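Local coordinates for protein 2-aminomuconate 6-semialdehyde dehydrogenase (Burkholderia cenocepacia, PDB 4U3W) that probably oxidises 2-aminomuconate 6-semialdehyde to 2-aminomuconate with a nicotinamide cofactor, at residues 166-171 with 184-189; 177-182 with 220-225. All blocks are in the same frame, centred on the assembly; numbering follows the deposited sequence. Where two conformers were deposited one is given.

In the fold
Contact 1 and contact 2 have centres about 5 Å apart, and both join helix 175-188 to the same mixed sheet: its last turn meets strand 153-169 in contact 1, within one beta-alpha-beta unit, while an earlier turn reaches in contact 2 to strand 222-224, the parallel neighbour of strand 192-196. The two also touch directly, Ile168 CD1 lying 3.8 Å from Lys182 CB and Leu187 CD2 3.7 Å from Val221 CG1. Just past the end of the strand, Ser170 OG comes within 3.2 Å of Phe179 CD1. A magnesium ion sits about 9 Å from the side chain of Ile166. In aldehyde dehydrogenases, the loop joining this strand to this helix generally runs beside the cofactor and the catalytic centre.

Contact 1: residues 166-171 with 184-189; sequences IGIISP and APALAM
Ile166 meets Ala186 through its gamma methylene, CG1 standing 4.1 Å from Ala186 CB. With chi1 at -51°, CG1 lies beside the backbone N and opposite the carbonyl carbon, which brings that branch toward the helix. The second torsion then folds the terminal methyl aside, leaving Ile166 CD1 5.1 Å from Ala186 CB, so the flank of the side chain rather than its end makes the approach. Backbone bonds from Ile166 to Cys192 and Val194 hold this residue against strand 192-196, whereas Gly167 bonds in the other direction, to Ala245 and Thr247. Here the strand runs between two parallel neighbours, 192-196 and 245-249. Together strand 153-169, helix 175-188 and strand 192-196 form a beta-alpha-beta unit of the Rossmann-like nucleotide-binding domain of aldehyde dehydrogenases; the helix turns the methyl of Ala186 to the sheet, with 6.9 Å between Ile166 CA and Ala186 CA. Two residues along, Ile168 points to the same side. Its chain is extended (chi2 175°), and its end, CD1, reaches Ala186 CB at 4.4 Å, a looser approach than that of Ile166. Ala186 CB thus faces both isoleucines, whose own branches touch at 3.9 Å between Ile166 CG2 and Ile168 CG1. Past the strand, Pro171 packs on Leu178, nearer the start of the same helix.

Contact 2: residues 177-182 with 220-225; sequences LLFTWK and GVFNLI
Phe179 reaches out from helix 175-188 to meet two side chains of strand 222-224, and all the close approaches belong to the far end of its ring. Phe179 CE2 lies 3.9 Å from Phe222 CZ and 4.1 Å from Phe222 CE1, each ring coming near the plane of the other at its edge. The two planes are nonetheless almost perpendicular, about 84° apart, so rim meets rim and neither ring lies over the other's face. Leu224 adds one branch, its CD1 standing 3.8 Å from Phe179 CZ. Both phenylalanines carry CG opposite the backbone N (chi1 -168° in Phe179, 175° in Phe222), and they extend toward each other from opposite directions. This long reach spans backbones that stay far apart, 11.1 Å between Phe179 CA and Leu224 CA. The interval is shared with helix 203-214, whose Ala205 and Leu208 touch Phe179 while Ala209 and Met212 touch Phe222. Away from this tight apolar patch the segments diverge. Lys182 turns to Thr247 and Thr249, Trp181 donates to Glu272, and on the strand Asn223 is held by hydrogen bonds: its ND2 serves Gly220 O at 2.9 Å, from well above the carbonyl plane, and also Val193 O, while OD1 accepts from Asn29 N. Helices laid over the parallel strands of a mixed sheet through such apolar side chains are the layering of the Rossmann-like cofactor domain in aldehyde dehydrogenases.

Contact 1: residues 166-171 with 184-189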
loop_
_atom_site.group_PDB
_atom_site.type_symbol
_atom_site.label_atom_id
_atom_site.label_comp_id
_atom_site.label_asym_id
_atom_site.label_seq_id
_atom_site.Cartn_x
_atom_site.Cartn_y
_atom_site.Cartn_z
ATOM N N ILE A 166 16.380 -20.781 -7.298
ATOM C CA ILE A 166 16.828 -20.319 -5.986
ATOM C C ILE A 166 17.641 -21.415 -5.321
ATOM O O ILE A 166 17.143 -22.515 -5.215
ATOM C CB ILE A 166 15.662 -20.007 -5.055
ATOM C CG1 ILE A 166 14.668 -19.074 -5.745
ATOM C CG2 ILE A 166 16.225 -19.426 -3.699
ATOM C CD1 ILE A 166 15.172 -17.683 -5.862
ATOM N N GLY A 167 18.849 -21.104 -4.851
ATOM C CA GLY A 167 19.632 -22.051 -4.090
ATOM C C GLY A 167 19.374 -21.803 -2.597
ATOM O O GLY A 167 19.478 -20.666 -2.145
ATOM N N ILE A 168 19.029 -22.860 -1.860
ATOM C CA ILE A 168 18.579 -22.738 -0.452
ATOM C C ILE A 168 19.488 -23.589 0.424
ATOM O O ILE A 168 19.575 -24.810 0.242
ATOM C CB ILE A 168 17.114 -23.187 -0.275
ATOM C CG1 ILE A 168 16.140 -22.207 -1.013
ATOM C CG2 ILE A 168 16.751 -23.269 1.259
ATOM C CD1 ILE A 168 14.686 -22.657 -0.988
ATOM N N ILE A 169 20.209 -22.949 1.334
ATOM C CA ILE A 169 21.076 -23.680 2.226
ATOM C C ILE A 169 20.544 -23.500 3.663
ATOM O O ILE A 169 20.507 -22.379 4.159
ATOM C CB ILE A 169 22.480 -23.198 2.124
ATOM C CG1 ILE A 169 23.041 -23.601 0.726
ATOM C CG2 ILE A 169 23.368 -23.869 3.150
ATOM C CD1 ILE A 169 24.161 -22.775 0.293
ATOM N N SER A 170 20.084 -24.564 4.299
ATOM C CA SER A 170 19.345 -24.343 5.558
ATOM C C SER A 170 20.044 -24.986 6.747
ATOM O O SER A 170 20.865 -25.914 6.585
ATOM C CB SER A 170 17.872 -24.826 5.425
ATOM O OG SER A 170 17.824 -26.202 5.270
ATOM N N PRO A 171 19.775 -24.445 7.955
ATOM C CA PRO A 171 20.522 -24.817 9.154
ATOM C C PRO A 171 19.978 -26.077 9.860
ATOM O O PRO A 171 18.901 -26.584 9.526
ATOM C CB PRO A 171 20.363 -23.568 10.056
ATOM C CG PRO A 171 18.973 -23.073 9.709
ATOM C CD PRO A 171 18.831 -23.310 8.220
ATOM N N ALA A 184 8.804 -22.426 0.632
ATOM C CA ALA A 184 7.431 -22.022 0.290
ATOM C C ALA A 184 7.347 -20.683 -0.484
ATOM O O ALA A 184 6.701 -20.655 -1.524
ATOM C CB ALA A 184 6.514 -22.005 1.571
ATOM N N PRO A 185 7.980 -19.586 -0.005
ATOM C CA PRO A 185 7.923 -18.377 -0.835
ATOM C C PRO A 185 8.657 -18.580 -2.166
ATOM O O PRO A 185 8.214 -18.026 -3.185
ATOM C CB PRO A 185 8.608 -17.282 0.042
ATOM C CG PRO A 185 9.472 -18.077 1.005
ATOM C CD PRO A 185 8.619 -19.311 1.296
ATOM N N ALA A 186 9.757 -19.365 -2.208
ATOM C CA ALA A 186 10.422 -19.539 -3.487
ATOM C C ALA A 186 9.469 -20.160 -4.518
ATOM O O ALA A 186 9.372 -19.713 -5.671
ATOM C CB ALA A 186 11.705 -20.452 -3.303
ATOM N N LEU A 187 8.757 -21.203 -4.110
ATOM C CA LEU A 187 7.856 -21.881 -5.043
ATOM C C LEU A 187 6.638 -20.984 -5.324
ATOM O O LEU A 187 6.092 -20.997 -6.434
ATOM C CB LEU A 187 7.405 -23.232 -4.508
ATOM C CG LEU A 187 8.485 -24.318 -4.365
ATOM C CD1 LEU A 187 7.886 -25.571 -3.739
ATOM C CD2 LEU A 187 9.135 -24.685 -5.744
ATOM N N ALA A 188 6.206 -20.244 -4.304
ATOM C CA ALA A 188 5.026 -19.362 -4.459
ATOM C C ALA A 188 5.228 -18.327 -5.573
ATOM O O ALA A 188 4.278 -17.953 -6.294
ATOM C CB ALA A 188 4.736 -18.640 -3.092
ATOM N N MET A 189 6.462 -17.824 -5.689
ATOM C CA MET A 189 6.771 -16.828 -6.707
ATOM C C MET A 189 7.200 -17.450 -8.058
ATOM O O MET A 189 7.612 -16.725 -8.948
ATOM C CB MET A 189 7.881 -15.874 -6.253
ATOM C CG MET A 189 7.616 -15.121 -5.025
ATOM S SD MET A 189 5.878 -14.532 -4.832
ATOM C CE MET A 189 5.768 -13.286 -6.084
#

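Contact 2: residues 177-182 with 220-225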
loop_
_atom_site.group_PDB
_atom_site.type_symbol
_atom_site.label_atom_id
_atom_site.label_comp_id
_atom_site.label_asym_id
_atom_site.label_seq_id
_atom_site.Cartn_x
_atom_site.Cartn_y
_atom_site.Cartn_z
ATOM N N LEU A 177 11.226 -26.345 9.866
ATOM C CA LEU A 177 10.626 -25.008 9.925
ATOM C C LEU A 177 11.368 -24.016 9.024
ATOM O O LEU A 177 10.752 -23.278 8.206
ATOM C CB LEU A 177 10.597 -24.487 11.389
ATOM C CG LEU A 177 9.895 -23.178 11.790
ATOM C CD1 LEU A 177 9.673 -23.092 13.315
ATOM C CD2 LEU A 177 10.621 -21.936 11.358
ATOM N N LEU A 178 12.686 -23.965 9.185
ATOM C CA LEU A 178 13.480 -22.995 8.453
ATOM C C LEU A 178 13.687 -23.391 6.973
ATOM O O LEU A 178 13.876 -22.515 6.127
ATOM C CB LEU A 178 14.825 -22.795 9.169
ATOM C CG LEU A 178 14.545 -22.169 10.556
ATOM C CD1 LEU A 178 15.830 -22.011 11.346
ATOM C CD2 LEU A 178 13.832 -20.820 10.390
ATOM N N PHE A 179 13.630 -24.675 6.664
ATOM C CA PHE A 179 13.690 -25.167 5.264
ATOM C C PHE A 179 12.411 -24.669 4.532
ATOM O O PHE A 179 12.491 -24.027 3.505
ATOM C CB PHE A 179 13.825 -26.702 5.281
ATOM C CG PHE A 179 14.168 -27.349 3.968
ATOM C CD1 PHE A 179 15.458 -27.328 3.463
ATOM C CD2 PHE A 179 13.222 -28.069 3.291
ATOM C CE1 PHE A 179 15.785 -28.018 2.244
ATOM C CE2 PHE A 179 13.515 -28.734 2.071
ATOM C CZ PHE A 179 14.787 -28.711 1.555
ATOM N N THR A 180 11.243 -24.885 5.120
ATOM C CA THR A 180 10.006 -24.489 4.452
ATOM C C THR A 180 9.783 -22.972 4.429
ATOM O O THR A 180 9.097 -22.462 3.532
ATOM C CB THR A 180 8.778 -25.124 5.114
ATOM O OG1 THR A 180 8.720 -24.711 6.486
ATOM C CG2 THR A 180 8.867 -26.657 5.015
ATOM N N TRP A 181 10.334 -22.275 5.423
ATOM C CA TRP A 181 10.310 -20.835 5.468
ATOM C C TRP A 181 10.904 -20.249 4.158
ATOM O O TRP A 181 10.464 -19.186 3.698
ATOM C CB TRP A 181 11.102 -20.377 6.693
ATOM C CG TRP A 181 11.355 -18.921 6.805
ATOM C CD1 TRP A 181 12.588 -18.303 6.860
ATOM C CD2 TRP A 181 10.374 -17.867 6.913
ATOM N NE1 TRP A 181 12.423 -16.938 6.990
ATOM C CE2 TRP A 181 11.082 -16.641 7.006
ATOM C CE3 TRP A 181 8.976 -17.843 6.911
ATOM C CZ2 TRP A 181 10.434 -15.397 7.127
ATOM C CZ3 TRP A 181 8.322 -16.599 7.020
ATOM C CH2 TRP A 181 9.057 -15.393 7.122
ATOM N N LYS A 182 11.866 -20.965 3.550
ATOM C CA LYS A 182 12.450 -20.545 2.259
ATOM C C LYS A 182 11.819 -21.252 1.055
ATOM O O LYS A 182 11.536 -20.611 0.007
ATOM C CB LYS A 182 13.983 -20.824 2.227
ATOM C CG LYS A 182 14.747 -20.267 3.413
ATOM C CD LYS A 182 14.443 -18.780 3.590
ATOM C CE LYS A 182 15.297 -18.138 4.710
ATOM N NZ LYS A 182 16.762 -18.491 4.416
ATOM N N GLY A 220 12.055 -31.320 -11.675
ATOM C CA GLY A 220 12.977 -30.181 -11.722
ATOM C C GLY A 220 12.549 -28.932 -10.974
ATOM O O GLY A 220 13.364 -28.036 -10.739
ATOM N N VAL A 221 11.275 -28.862 -10.583
ATOM C CA VAL A 221 10.810 -27.683 -9.860
ATOM C C VAL A 221 11.382 -27.652 -8.440
ATOM O O VAL A 221 11.856 -26.614 -7.998
ATOM C CB VAL A 221 9.233 -27.606 -9.833
ATOM C CG1 VAL A 221 8.761 -26.533 -8.882
ATOM C CG2 VAL A 221 8.689 -27.358 -11.265
ATOM N N PHE A 222 11.384 -28.803 -7.762
ATOM C CA PHE A 222 11.980 -28.926 -6.457
ATOM C C PHE A 222 13.096 -30.019 -6.476
ATOM O O PHE A 222 12.820 -31.174 -6.782
ATOM C CB PHE A 222 10.935 -29.298 -5.401
ATOM C CG PHE A 222 11.541 -29.563 -4.051
ATOM C CD1 PHE A 222 11.741 -28.508 -3.149
ATOM C CD2 PHE A 222 11.889 -30.857 -3.669
ATOM C CE1 PHE A 222 12.290 -28.728 -1.886
ATOM C CE2 PHE A 222 12.444 -31.084 -2.414
ATOM C CZ PHE A 222 12.649 -30.028 -1.528
ATOM N N ASN A 223 14.318 -29.639 -6.120
ATOM C CA ASN A 223 15.465 -30.578 -6.114
ATOM C C ASN A 223 16.132 -30.530 -4.741
ATOM O O ASN A 223 16.347 -29.454 -4.199
ATOM C CB ASN A 223 16.472 -30.244 -7.208
ATOM C CG ASN A 223 15.819 -30.095 -8.536
ATOM O OD1 ASN A 223 15.613 -31.066 -9.258
ATOM N ND2 ASN A 223 15.457 -28.881 -8.861
ATOM N N LEU A 224 16.400 -31.712 -4.179
ATOM C CA LEU A 224 17.062 -31.860 -2.882
ATOM C C LEU A 224 18.438 -32.472 -3.068
ATOM O O LEU A 224 18.575 -33.516 -3.716
ATOM C CB LEU A 224 16.241 -32.771 -1.965
ATOM C CG LEU A 224 16.884 -32.995 -0.586
ATOM C CD1 LEU A 224 16.692 -31.760 0.248
ATOM C CD2 LEU A 224 16.123 -34.133 0.064
ATOM N N ILE A 225 19.468 -31.810 -2.578
ATOM C CA ILE A 225 20.821 -32.381 -2.619
ATOM C C ILE A 225 21.369 -32.466 -1.208
ATOM O O ILE A 225 21.308 -31.469 -0.462
ATOM C CB ILE A 225 21.800 -31.545 -3.464
ATOM C CG1 ILE A 225 21.567 -30.052 -3.187
ATOM C CG2 ILE A 225 21.600 -31.819 -4.965
ATOM C CD1 ILE A 225 22.692 -29.152 -3.745
#